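Local coordinates for protein carbohydrate oxidase (Microdochium nivale, PDB 3RJA) that oxidises the C1 hydroxyl of mono-, oligo- and polysaccharides to lactones with bound FAD, reducing molecular oxygen to hydrogen peroxide, at residues 161-166 / 198-203; 216-221 / 279-284; 244-249 / 262-267; 452-457 / 466-471. All coordinates share one frame; numbering follows the deposited sequence. Where two conformers were deposited one is given.

From the N terminus, interaction 1 comes first: strand 160-166 pairs with strand 196-206 in the FAD-binding part of the fold, closing a loop that contains strand 172-176 and helix 181-190. The chain then passes almost directly into strand 211-217, whose far end opens interaction 2, about 44 Å away between centres. Interaction 2 closes a long loop at residues 279-284, and the hairpin of interaction 3 is nested inside it. These two touch where Leu218 and Trp220 pack on Ile249, and both reach the large antiparallel sheet. Interaction 4 follows in series, folding the C-terminal tail against helix 447-457; its nearest atoms are about 7 Å from interaction 1.

Interaction 1 (161-166 / 198-203); sequences VGVTVV and AVWKLA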
loop_
_atom_site.group_PDB
_atom_site.type_symbol
_atom_site.label_atom_id
_atom_site.label_comp_id
_atom_site.label_asym_id
_atom_site.label_seq_id
_atom_site.Cartn_x
_atom_site.Cartn_y
_atom_site.Cartn_z
ATOM N N VAL A 161 6.761 -4.499 -15.276
ATOM C CA VAL A 161 6.896 -4.493 -16.751
ATOM C C VAL A 161 6.060 -5.594 -17.402
ATOM O O VAL A 161 5.929 -5.636 -18.630
ATOM C CB VAL A 161 8.371 -4.583 -17.229
ATOM C CG1 VAL A 161 9.146 -3.363 -16.725
ATOM C CG2 VAL A 161 9.054 -5.912 -16.756
ATOM N N GLY A 162 5.499 -6.487 -16.595
ATOM C CA GLY A 162 4.535 -7.460 -17.119
ATOM C C GLY A 162 3.864 -8.297 -16.038
ATOM O O GLY A 162 4.343 -8.351 -14.898
ATOM N N VAL A 163 2.756 -8.949 -16.398
ATOM C CA VAL A 163 2.075 -9.872 -15.488
ATOM C C VAL A 163 1.491 -11.044 -16.266
ATOM O O VAL A 163 1.164 -10.915 -17.455
ATOM C CB VAL A 163 0.931 -9.191 -14.655
ATOM C CG1 VAL A 163 1.512 -8.317 -13.521
ATOM C CG2 VAL A 163 -0.023 -8.362 -15.555
ATOM N N THR A 164 1.391 -12.185 -15.592
ATOM C CA THR A 164 0.556 -13.275 -16.030
ATOM C C THR A 164 -0.704 -13.161 -15.190
ATOM O O THR A 164 -0.638 -12.965 -13.973
ATOM C CB THR A 164 1.256 -14.633 -15.797
ATOM O OG1 THR A 164 2.500 -14.633 -16.520
ATOM C CG2 THR A 164 0.402 -15.794 -16.306
ATOM N N VAL A 165 -1.862 -13.245 -15.818
ATOM C CA VAL A 165 -3.104 -12.985 -15.070
ATOM C C VAL A 165 -4.109 -14.089 -15.354
ATOM O O VAL A 165 -4.312 -14.469 -16.515
ATOM C CB VAL A 165 -3.720 -11.629 -15.469
ATOM C CG1 VAL A 165 -4.889 -11.253 -14.547
ATOM C CG2 VAL A 165 -2.684 -10.538 -15.479
ATOM N N VAL A 166 -4.758 -14.583 -14.304
ATOM C CA VAL A 166 -5.932 -15.469 -14.440
ATOM C C VAL A 166 -7.184 -14.606 -14.487
ATOM O O VAL A 166 -7.473 -13.865 -13.518
ATOM C CB VAL A 166 -6.026 -16.474 -13.254
ATOM C CG1 VAL A 166 -7.297 -17.365 -13.373
ATOM C CG2 VAL A 166 -4.787 -17.314 -13.179
ATOM N N ALA A 198 -0.886 -13.954 -11.286
ATOM C CA ALA A 198 -0.239 -15.247 -10.981
ATOM C C ALA A 198 1.290 -15.145 -11.050
ATOM O O ALA A 198 1.995 -15.946 -10.427
ATOM C CB ALA A 198 -0.731 -16.343 -11.971
ATOM N N VAL A 199 1.793 -14.179 -11.825
ATOM C CA VAL A 199 3.240 -13.883 -11.860
ATOM C C VAL A 199 3.406 -12.375 -12.032
ATOM O O VAL A 199 2.755 -11.765 -12.911
ATOM C CB VAL A 199 3.978 -14.593 -13.043
ATOM C CG1 VAL A 199 5.492 -14.305 -13.033
ATOM C CG2 VAL A 199 3.730 -16.115 -13.042
ATOM N N TRP A 200 4.260 -11.770 -11.206
ATOM C CA TRP A 200 4.688 -10.364 -11.429
ATOM C C TRP A 200 6.021 -10.335 -12.162
ATOM O O TRP A 200 6.956 -11.032 -11.767
ATOM C CB TRP A 200 4.840 -9.609 -10.105
ATOM C CG TRP A 200 3.551 -9.475 -9.361
ATOM C CD1 TRP A 200 3.027 -10.344 -8.427
ATOM C CD2 TRP A 200 2.590 -8.423 -9.523
ATOM N NE1 TRP A 200 1.790 -9.884 -8.011
ATOM C CE2 TRP A 200 1.510 -8.701 -8.654
ATOM C CE3 TRP A 200 2.549 -7.263 -10.313
ATOM C CZ2 TRP A 200 0.372 -7.860 -8.569
ATOM C CZ3 TRP A 200 1.441 -6.430 -10.221
ATOM C CH2 TRP A 200 0.365 -6.728 -9.355
ATOM N N LYS A 201 6.129 -9.506 -13.196
ATOM C CA LYS A 201 7.427 -9.351 -13.889
ATOM C C LYS A 201 7.967 -7.967 -13.595
ATOM O O LYS A 201 7.352 -6.956 -13.925
ATOM C CB LYS A 201 7.304 -9.678 -15.384
ATOM C CG LYS A 201 6.557 -11.002 -15.624
ATOM C CD LYS A 201 6.337 -11.272 -17.083
ATOM C CE LYS A 201 5.447 -12.503 -17.327
ATOM N NZ LYS A 201 4.856 -12.414 -18.738
ATOM N N LEU A 202 9.114 -7.928 -12.929
ATOM C CA LEU A 202 9.529 -6.692 -12.239
ATOM C C LEU A 202 10.923 -6.250 -12.619
ATOM O O LEU A 202 11.864 -7.049 -12.492
ATOM C CB LEU A 202 9.500 -6.906 -10.712
ATOM C CG LEU A 202 8.180 -7.372 -10.070
ATOM C CD1 LEU A 202 8.333 -7.543 -8.522
ATOM C CD2 LEU A 202 7.034 -6.401 -10.394
ATOM N N ALA A 203 11.065 -4.991 -13.039
ATOM C CA ALA A 203 12.386 -4.387 -13.269
ATOM C C ALA A 203 13.021 -4.142 -11.909
ATOM O O ALA A 203 12.331 -3.701 -10.987
ATOM C CB ALA A 203 12.260 -3.027 -14.030
#
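The indole of Trp200 meets Val163 obliquely: methyl CG1 of Val163 stands 3.5 Å from CE3 of the six-membered ring, the two side chains lying side by side and pointing the same way. Ile137 and Ala142 of helix 137-142 also touch the indole, and its NE1 is hydrogen-bonded to Ser138 OG of that helix. The frame is an antiparallel strand pair with two classic beta bulges, part of the FAD-binding domain; the Trp200 side chain lies about 5 Å from the cofactor. In the first bulge Val161 and Gly162 both face Lys201, whose carbonyl O accepts from Val161 N at 2.9 Å and Gly162 N at 3.3 Å. In return Lys201 N binds Gly162 O at 2.7 Å. In the second, Ala198 and Val199 face Thr164: Ala198 N donates to Thr164 O at 2.9 Å, whereas the bond from Val199 N to the same oxygen is weak. Between the bulges Val199 O accepts from Thr164 N, with the Val163 CA-H also close to it. Strands 172-176 and 103-106 continue the sheet beyond 161-166 and 198-203 respectively. The sheet face turned away from Trp200 carries Thr164, Val199 and Lys201. Here the lysine starts beside its own backbone N (chi1 -48°) and then runs fully extended across Gly162, where a beta carbon would sit tightly against CD. This brings its ammonium and the threonine hydroxyl to one acceptor, Glu174 OE1, by a salt bridge and a hydrogen bond; on the way Lys201 CE passes Thr164 OG1 at 3.7 Å.

Interaction 2 (216-221 / 279-284); sequences VTLNWK and DTLPAG
Leu218 and Leu281 cross at about a right angle at the apolar centre, CD2 of Leu218 lying 4.0 Å from CD1 of Leu281. The Trp220 indole borders them: Leu281 CD2 comes to its edge near CZ2, close to the ring plane, while Leu218 CD1 covers part of one face, offset toward the rim. Pro282 meets the pyrrole end obliquely, its CG 3.8 Å from Trp220 NE1. The indole N-H itself goes to a water at 3.0 Å from NE1, and this water donates to both Leu218 O and Pro282 O, so three polar atoms beside the apolar cluster share one solvent molecule. A second water donates to Asn219 O and Ala283 O. Farther out, Asn219 ND2 donates to Gly284 O at 2.9 Å and 161°, the acceptor lying near the amide plane. Asn219 has left-handed backbone angles, and its CG stays beside the backbone N (chi1 -62°), which aims the amide at the glycine carbonyl. A valine in place of Asn219 would probably leave Gly284 O without this amide donor and take away the one direct hydrogen bond between the two segments. The contact fastens the end of strand 211-217 to the loop between helix 267-278 and strand 286-293; Ala226 and Ile230 of helix 223-239 pack on Trp220, and Ile259 of strand 258-264 on Leu218.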
loop_
_atom_site.group_PDB
_atom_site.type_symbol
_atom_site.label_atom_id
_atom_site.label_comp_id
_atom_site.label_asym_id
_atom_site.label_seq_id
_atom_site.Cartn_x
_atom_site.Cartn_y
_atom_site.Cartn_z
ATOM N N VAL A 216 14.687 14.112 12.261
ATOM C CA VAL A 216 14.640 15.422 12.915
ATOM C C VAL A 216 13.482 15.452 13.911
ATOM O O VAL A 216 12.325 15.308 13.518
ATOM C CB VAL A 216 14.429 16.586 11.892
ATOM C CG1 VAL A 216 14.381 17.927 12.621
ATOM C CG2 VAL A 216 15.529 16.578 10.808
ATOM N N THR A 217 13.793 15.624 15.194
ATOM C CA THR A 217 12.770 15.868 16.202
ATOM C C THR A 217 12.310 17.318 16.050
ATOM O O THR A 217 13.096 18.240 16.255
ATOM C CB THR A 217 13.357 15.640 17.605
ATOM O OG1 THR A 217 14.098 14.416 17.612
ATOM C CG2 THR A 217 12.266 15.573 18.666
ATOM N N LEU A 218 11.054 17.528 15.667
ATOM C CA LEU A 218 10.619 18.843 15.218
ATOM C C LEU A 218 10.413 19.818 16.362
ATOM O O LEU A 218 10.644 21.012 16.202
ATOM C CB LEU A 218 9.349 18.756 14.361
ATOM C CG LEU A 218 9.598 18.037 13.029
ATOM C CD1 LEU A 218 8.281 17.581 12.385
ATOM C CD2 LEU A 218 10.404 18.972 12.100
ATOM N N ASN A 219 9.981 19.285 17.503
ATOM C CA ASN A 219 9.535 20.071 18.652
ATOM C C ASN A 219 8.495 21.168 18.369
ATOM O O ASN A 219 8.655 22.290 18.834
ATOM C CB ASN A 219 10.734 20.610 19.438
ATOM C CG ASN A 219 11.584 19.499 19.997
ATOM O OD1 ASN A 219 11.072 18.596 20.651
ATOM N ND2 ASN A 219 12.874 19.531 19.720
ATOM N N TRP A 220 7.438 20.830 17.614
ATOM C CA TRP A 220 6.302 21.733 17.424
ATOM C C TRP A 220 5.372 21.628 18.649
ATOM O O TRP A 220 4.571 20.688 18.752
ATOM C CB TRP A 220 5.541 21.408 16.122
ATOM C CG TRP A 220 6.369 21.488 14.871
ATOM C CD1 TRP A 220 7.549 22.157 14.709
ATOM C CD2 TRP A 220 6.088 20.864 13.612
ATOM N NE1 TRP A 220 8.022 22.001 13.429
ATOM C CE2 TRP A 220 7.138 21.220 12.726
ATOM C CE3 TRP A 220 5.039 20.058 13.136
ATOM C CZ2 TRP A 220 7.171 20.791 11.389
ATOM C CZ3 TRP A 220 5.071 19.634 11.817
ATOM C CH2 TRP A 220 6.139 19.993 10.955
ATOM N N LYS A 221 5.507 22.573 19.577
ATOM C CA LYS A 221 4.783 22.541 20.851
ATOM C C LYS A 221 3.436 23.230 20.774
ATOM O O LYS A 221 2.650 23.132 21.707
ATOM C CB LYS A 221 5.611 23.199 21.977
ATOM C CG LYS A 221 7.027 22.620 22.199
ATOM C CD LYS A 221 6.984 21.099 22.305
ATOM C CE LYS A 221 8.291 20.536 22.819
ATOM N NZ LYS A 221 8.318 19.068 22.569
ATOM N N ASP A 279 16.928 25.307 7.564
ATOM C CA ASP A 279 16.909 26.794 7.636
ATOM C C ASP A 279 15.531 27.419 7.744
ATOM O O ASP A 279 15.409 28.545 8.223
ATOM C CB ASP A 279 17.627 27.446 6.442
ATOM C CG ASP A 279 19.096 27.106 6.393
ATOM O OD1 ASP A 279 19.669 26.812 7.464
ATOM O OD2 ASP A 279 19.667 27.088 5.279
ATOM N N THR A 280 14.498 26.720 7.300
ATOM C CA THR A 280 13.145 27.330 7.335
ATOM C C THR A 280 12.225 26.723 8.391
ATOM O O THR A 280 11.121 27.194 8.614
ATOM C CB THR A 280 12.479 27.274 5.959
ATOM O OG1 THR A 280 12.600 25.942 5.430
ATOM C CG2 THR A 280 13.183 28.230 5.025
ATOM N N LEU A 281 12.686 25.665 9.044
ATOM C CA LEU A 281 11.950 25.056 10.136
ATOM C C LEU A 281 11.877 25.994 11.341
ATOM O O LEU A 281 12.818 26.741 11.589
ATOM C CB LEU A 281 12.612 23.723 10.540
ATOM C CG LEU A 281 12.322 22.494 9.643
ATOM C CD1 LEU A 281 13.010 21.284 10.178
ATOM C CD2 LEU A 281 10.805 22.190 9.528
ATOM N N PRO A 282 10.757 25.944 12.105
ATOM C CA PRO A 282 10.656 26.700 13.356
ATOM C C PRO A 282 11.813 26.270 14.230
ATOM O O PRO A 282 12.214 25.092 14.194
ATOM C CB PRO A 282 9.337 26.203 13.982
ATOM C CG PRO A 282 8.526 25.684 12.806
ATOM C CD PRO A 282 9.527 25.186 11.795
ATOM N N ALA A 283 12.335 27.212 15.010
ATOM C CA ALA A 283 13.508 26.980 15.832
ATOM C C ALA A 283 13.188 25.991 16.943
ATOM O O ALA A 283 12.041 25.897 17.400
ATOM C CB ALA A 283 14.022 28.309 16.413
ATOM N N GLY A 284 14.204 25.266 17.381
ATOM C CA GLY A 284 14.014 24.272 18.426
ATOM C C GLY A 284 14.079 22.835 17.921
ATOM O O GLY A 284 14.136 21.908 18.723
HETATM O O HOH W 1 10.873 22.635 13.859
HETATM O O HOH W 2 9.531 24.334 17.082
#

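Interaction 3 (244-249 / 262-267); sequences EVNFRI and LYYGTP
Leu262 O is gripped twice by Asn246, through the backbone N and the side-chain ND2, each at 2.9 Å and from opposite faces of the carbonyl plane. The ND2 bond is nearly straight (165°) and leaves in the plane of the amide, although it reaches the oxygen from above the carbonyl plane. The motif is a beta hairpin, strands 245-251 and 258-264, in the large antiparallel sheet. Leu262 N returns a bond to Asn246 O at 2.8 Å, and Tyr264 N binds Glu244 O at 2.9 Å. The Asn246 amide is fixed at its other end too, OD1 accepting from Met152 N, while ND2 sits at the edge of the Tyr264 ring. That tyrosine extends its hydroxyl to Ser149. Farther along the strand, Arg248 lines the pocket of the bound substrate analogue. On the face with Val245, Tyr263 CG is anti to the backbone N (chi1 -179°), laying the ring along Glu244 with CE1 3.5 Å from Glu244 CB. The glutamate's bend at chi2 (73°) takes its carboxylate away from the other strand, and one water joins Glu244 OE1, 2.9 Å away, to Tyr263 OH.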
loop_
_atom_site.group_PDB
_atom_site.type_symbol
_atom_site.label_atom_id
_atom_site.label_comp_id
_atom_site.label_asym_id
_atom_site.label_seq_id
_atom_site.Cartn_x
_atom_site.Cartn_y
_atom_site.Cartn_z
ATOM N N GLU A 244 17.244 12.352 -4.514
ATOM C CA GLU A 244 17.859 11.440 -3.537
ATOM C C GLU A 244 17.222 11.466 -2.114
ATOM O O GLU A 244 17.537 10.611 -1.272
ATOM C CB GLU A 244 19.363 11.750 -3.386
ATOM C CG GLU A 244 20.252 11.428 -4.592
ATOM C CD GLU A 244 20.042 12.420 -5.758
ATOM O OE1 GLU A 244 19.637 13.586 -5.511
ATOM O OE2 GLU A 244 20.292 12.013 -6.912
ATOM N N VAL A 245 16.386 12.463 -1.823
ATOM C CA VAL A 245 15.831 12.565 -0.474
ATOM C C VAL A 245 14.421 11.983 -0.422
ATOM O O VAL A 245 13.567 12.306 -1.237
ATOM C CB VAL A 245 15.929 13.987 0.128
ATOM C CG1 VAL A 245 14.752 14.866 -0.286
ATOM C CG2 VAL A 245 16.014 13.903 1.637
ATOM N N ASN A 246 14.208 11.075 0.530
ATOM C CA ASN A 246 12.901 10.411 0.686
ATOM C C ASN A 246 12.479 10.641 2.106
ATOM O O ASN A 246 13.242 10.297 3.034
ATOM C CB ASN A 246 12.990 8.896 0.454
ATOM C CG ASN A 246 13.640 8.531 -0.857
ATOM O OD1 ASN A 246 12.958 8.155 -1.811
ATOM N ND2 ASN A 246 14.959 8.616 -0.908
ATOM N N PHE A 247 11.318 11.243 2.331
ATOM C CA PHE A 247 10.963 11.465 3.738
ATOM C C PHE A 247 9.484 11.683 3.990
ATOM O O PHE A 247 8.674 11.831 3.043
ATOM C CB PHE A 247 11.824 12.611 4.351
ATOM C CG PHE A 247 11.402 14.019 3.937
ATOM C CD1 PHE A 247 11.693 14.517 2.673
ATOM C CD2 PHE A 247 10.741 14.841 4.834
ATOM C CE1 PHE A 247 11.332 15.840 2.304
ATOM C CE2 PHE A 247 10.356 16.176 4.476
ATOM C CZ PHE A 247 10.659 16.660 3.223
ATOM N N ARG A 248 9.174 11.752 5.274
ATOM C CA ARG A 248 7.826 12.071 5.751
ATOM C C ARG A 248 7.854 12.766 7.114
ATOM O O ARG A 248 8.853 12.717 7.819
ATOM C CB ARG A 248 6.950 10.806 5.823
ATOM C CG ARG A 248 7.545 9.589 6.585
ATOM C CD ARG A 248 6.406 8.609 6.963
ATOM N NE ARG A 248 6.843 7.253 7.282
ATOM C CZ ARG A 248 6.577 6.183 6.529
ATOM N NH1 ARG A 248 7.004 4.986 6.909
ATOM N NH2 ARG A 248 5.882 6.304 5.400
ATOM N N ILE A 249 6.750 13.426 7.464
ATOM C CA ILE A 249 6.511 13.864 8.843
ATOM C C ILE A 249 5.633 12.786 9.459
ATOM O O ILE A 249 4.638 12.358 8.852
ATOM C CB ILE A 249 5.732 15.196 8.942
ATOM C CG1 ILE A 249 6.468 16.329 8.225
ATOM C CG2 ILE A 249 5.453 15.578 10.422
ATOM C CD1 ILE A 249 5.544 17.493 7.795
ATOM N N LEU A 262 15.159 8.732 4.333
ATOM C CA LEU A 262 16.214 7.952 3.730
ATOM C C LEU A 262 16.825 8.760 2.579
ATOM O O LEU A 262 16.110 9.239 1.689
ATOM C CB LEU A 262 15.671 6.615 3.197
ATOM C CG LEU A 262 16.777 5.621 2.787
ATOM C CD1 LEU A 262 17.655 5.250 3.991
ATOM C CD2 LEU A 262 16.260 4.321 2.054
ATOM N N TYR A 263 18.142 8.915 2.618
ATOM C CA TYR A 263 18.872 9.685 1.605
ATOM C C TYR A 263 19.796 8.783 0.796
ATOM O O TYR A 263 20.594 8.000 1.376
ATOM C CB TYR A 263 19.676 10.824 2.250
ATOM C CG TYR A 263 20.425 11.665 1.218
ATOM C CD1 TYR A 263 19.755 12.635 0.477
ATOM C CD2 TYR A 263 21.796 11.480 0.988
ATOM C CE1 TYR A 263 20.402 13.399 -0.477
ATOM C CE2 TYR A 263 22.475 12.251 0.024
ATOM C CZ TYR A 263 21.760 13.203 -0.711
ATOM O OH TYR A 263 22.384 13.970 -1.666
ATOM N N TYR A 264 19.683 8.870 -0.531
ATOM C CA TYR A 264 20.593 8.146 -1.426
ATOM C C TYR A 264 21.921 8.887 -1.537
ATOM O O TYR A 264 22.079 9.789 -2.383
ATOM C CB TYR A 264 19.965 7.937 -2.808
ATOM C CG TYR A 264 19.108 6.700 -2.873
ATOM C CD1 TYR A 264 17.895 6.624 -2.159
ATOM C CD2 TYR A 264 19.513 5.590 -3.620
ATOM C CE1 TYR A 264 17.091 5.456 -2.185
ATOM C CE2 TYR A 264 18.728 4.431 -3.678
ATOM C CZ TYR A 264 17.515 4.368 -2.950
ATOM O OH TYR A 264 16.759 3.242 -3.013
ATOM N N GLY A 265 22.863 8.506 -0.670
ATOM C CA GLY A 265 24.179 9.158 -0.593
ATOM C C GLY A 265 24.671 9.244 0.852
ATOM O O GLY A 265 24.119 8.586 1.759
ATOM N N THR A 266 25.720 10.036 1.064
ATOM C CA THR A 266 26.434 10.057 2.357
ATOM C C THR A 266 25.766 11.002 3.356
ATOM O O THR A 266 24.991 11.892 2.956
ATOM C CB THR A 266 27.895 10.526 2.160
ATOM O OG1 THR A 266 27.884 11.903 1.759
ATOM C CG2 THR A 266 28.609 9.668 1.081
ATOM N N PRO A 267 26.082 10.845 4.657
ATOM C CA PRO A 267 25.557 11.782 5.659
ATOM C C PRO A 267 25.860 13.267 5.381
ATOM O O PRO A 267 25.027 14.146 5.689
ATOM C CB PRO A 267 26.231 11.326 6.954
ATOM C CG PRO A 267 26.541 9.862 6.729
ATOM C CD PRO A 267 26.844 9.725 5.273
HETATM O O HOH W 3 20.786 15.015 -3.216
#

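Interaction 4 (452-457 / 466-471); sequences KLKAKF and PQAVRP
Ala455 and Pro471 bring their backbones to 4.1 Å between CA atoms, where residues 468-471, in a polyproline-like extended course, pass the last turns of helix 447-457 with no hydrogen bond between the two segments. Lys454 carries the contact with its aliphatic chain. CG is anti to the backbone N (chi1 -173°) and the chain bends at chi2 (72°), so that it runs along the Val469 carbonyl: CG and CE both lie 3.5 Å from Val469 O. The same CG is 3.5 Å from Pro471 N and packs against the proline ring. On the helix side, Val469 CG1 meets Lys454 CB at 4.1 Å. Ala455 adds its CB to Pro471 CB, at 4.3 Å. Beyond the methylenes, Lys454 NZ passes near the methyl of Ala468 and donates to Asn193 O; its ion pairs to Asp458 and Asp461 are long and weak. An alanine here would strip off the methylenes beside Val469 and Pro471, and would probably open a gap there and leave Asn193 O without its ammonium donor. Arg435 NH2 bonds to Val469 O, and Asn193 OD1 accepts from Val469 N. The tail is thus lodged in the berberine-like region between helices 435-443 and 447-457: Tyr443 and Leu450 flank Val469, Arg435 touches Pro471, and Arg470 NE forms a salt bridge with Asp436 of helix 435-443.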
loop_
_atom_site.group_PDB
_atom_site.type_symbol
_atom_site.label_atom_id
_atom_site.label_comp_id
_atom_site.label_asym_id
_atom_site.label_seq_id
_atom_site.Cartn_x
_atom_site.Cartn_y
_atom_site.Cartn_z
ATOM N N LYS A 452 -15.074 0.990 -17.673
ATOM C CA LYS A 452 -15.117 0.355 -18.988
ATOM C C LYS A 452 -14.270 -0.935 -18.990
ATOM O O LYS A 452 -14.727 -2.007 -19.413
ATOM C CB LYS A 452 -14.625 1.335 -20.065
ATOM C CG LYS A 452 -15.471 2.621 -20.176
ATOM C CD LYS A 452 -15.407 3.237 -21.584
ATOM C CE LYS A 452 -15.992 4.638 -21.611
ATOM N NZ LYS A 452 -15.831 5.291 -22.959
ATOM N N LEU A 453 -13.032 -0.824 -18.515
ATOM C CA LEU A 453 -12.131 -1.988 -18.456
ATOM C C LEU A 453 -12.711 -3.117 -17.570
ATOM O O LEU A 453 -12.514 -4.301 -17.839
ATOM C CB LEU A 453 -10.761 -1.554 -17.927
ATOM C CG LEU A 453 -9.617 -2.516 -18.118
ATOM C CD1 LEU A 453 -9.245 -2.586 -19.623
ATOM C CD2 LEU A 453 -8.443 -1.990 -17.302
ATOM N N LYS A 454 -13.439 -2.741 -16.531
ATOM C CA LYS A 454 -14.124 -3.686 -15.664
ATOM C C LYS A 454 -15.221 -4.441 -16.418
ATOM O O LYS A 454 -15.359 -5.663 -16.259
ATOM C CB LYS A 454 -14.732 -2.945 -14.456
ATOM C CG LYS A 454 -15.341 -3.828 -13.377
ATOM C CD LYS A 454 -14.273 -4.585 -12.547
ATOM C CE LYS A 454 -14.954 -5.482 -11.545
ATOM N NZ LYS A 454 -14.001 -6.145 -10.607
ATOM N N ALA A 455 -16.007 -3.711 -17.219
ATOM C CA ALA A 455 -17.074 -4.307 -18.030
ATOM C C ALA A 455 -16.425 -5.282 -19.025
ATOM O O ALA A 455 -16.971 -6.347 -19.288
ATOM C CB ALA A 455 -17.910 -3.205 -18.781
ATOM N N LYS A 456 -15.252 -4.927 -19.548
ATOM C CA LYS A 456 -14.540 -5.820 -20.462
ATOM C C LYS A 456 -13.991 -7.108 -19.814
ATOM O O LYS A 456 -14.137 -8.197 -20.381
ATOM C CB LYS A 456 -13.400 -5.099 -21.161
ATOM C CG LYS A 456 -12.620 -6.016 -22.160
ATOM C CD LYS A 456 -11.660 -5.244 -23.058
ATOM C CE LYS A 456 -10.875 -6.206 -23.920
ATOM N NZ LYS A 456 -9.786 -5.418 -24.599
ATOM N N PHE A 457 -13.331 -6.978 -18.660
ATOM C CA PHE A 457 -12.622 -8.119 -18.060
ATOM C C PHE A 457 -13.350 -8.862 -16.964
ATOM O O PHE A 457 -13.147 -10.058 -16.810
ATOM C CB PHE A 457 -11.194 -7.728 -17.619
ATOM C CG PHE A 457 -10.261 -7.598 -18.781
ATOM C CD1 PHE A 457 -9.804 -8.740 -19.444
ATOM C CD2 PHE A 457 -9.923 -6.336 -19.284
ATOM C CE1 PHE A 457 -8.968 -8.631 -20.573
ATOM C CE2 PHE A 457 -9.090 -6.207 -20.403
ATOM C CZ PHE A 457 -8.613 -7.341 -21.059
ATOM N N PRO A 466 -16.701 -4.950 -1.789
ATOM C CA PRO A 466 -17.561 -3.764 -1.726
ATOM C C PRO A 466 -16.953 -2.446 -2.235
ATOM O O PRO A 466 -17.692 -1.454 -2.370
ATOM C CB PRO A 466 -17.921 -3.661 -0.224
ATOM C CG PRO A 466 -17.834 -5.068 0.265
ATOM C CD PRO A 466 -16.599 -5.617 -0.475
ATOM N N GLN A 467 -15.649 -2.402 -2.518
ATOM C CA GLN A 467 -15.105 -1.188 -3.128
ATOM C C GLN A 467 -14.393 -1.485 -4.441
ATOM O O GLN A 467 -13.503 -0.736 -4.861
ATOM C CB GLN A 467 -14.251 -0.344 -2.149
ATOM C CG GLN A 467 -15.041 0.097 -0.894
ATOM C CD GLN A 467 -14.223 0.824 0.178
ATOM O OE1 GLN A 467 -13.005 0.680 0.275
ATOM N NE2 GLN A 467 -14.927 1.603 1.021
ATOM N N ALA A 468 -14.802 -2.578 -5.091
ATOM C CA ALA A 468 -14.440 -2.838 -6.483
ATOM C C ALA A 468 -15.055 -1.749 -7.347
ATOM O O ALA A 468 -16.147 -1.250 -7.045
ATOM C CB ALA A 468 -14.973 -4.237 -6.949
ATOM N N VAL A 469 -14.364 -1.403 -8.426
ATOM C CA VAL A 469 -14.905 -0.559 -9.479
ATOM C C VAL A 469 -16.162 -1.236 -10.090
ATOM O O VAL A 469 -16.169 -2.445 -10.299
ATOM C CB VAL A 469 -13.791 -0.335 -10.540
ATOM C CG1 VAL A 469 -14.330 0.222 -11.818
ATOM C CG2 VAL A 469 -12.680 0.607 -9.977
ATOM N N ARG A 470 -17.227 -0.478 -10.359
ATOM C CA ARG A 470 -18.391 -1.053 -11.073
ATOM C C ARG A 470 -18.093 -1.301 -12.556
ATOM O O ARG A 470 -17.477 -0.458 -13.196
ATOM C CB ARG A 470 -19.632 -0.156 -10.981
ATOM C CG ARG A 470 -20.223 -0.007 -9.616
ATOM C CD ARG A 470 -21.619 0.689 -9.665
ATOM N NE ARG A 470 -22.109 0.910 -8.307
ATOM C CZ ARG A 470 -22.686 -0.030 -7.564
ATOM N NH1 ARG A 470 -22.854 -1.260 -8.047
ATOM N NH2 ARG A 470 -23.100 0.255 -6.335
ATOM N N PRO A 471 -18.519 -2.469 -13.093
ATOM C CA PRO A 471 -18.508 -2.690 -14.535
ATOM C C PRO A 471 -19.559 -1.792 -15.207
ATOM O O PRO A 471 -20.752 -1.921 -14.927
ATOM C CB PRO A 471 -18.921 -4.162 -14.677
ATOM C CG PRO A 471 -19.651 -4.473 -13.437
ATOM C CD PRO A 471 -19.042 -3.633 -12.358
#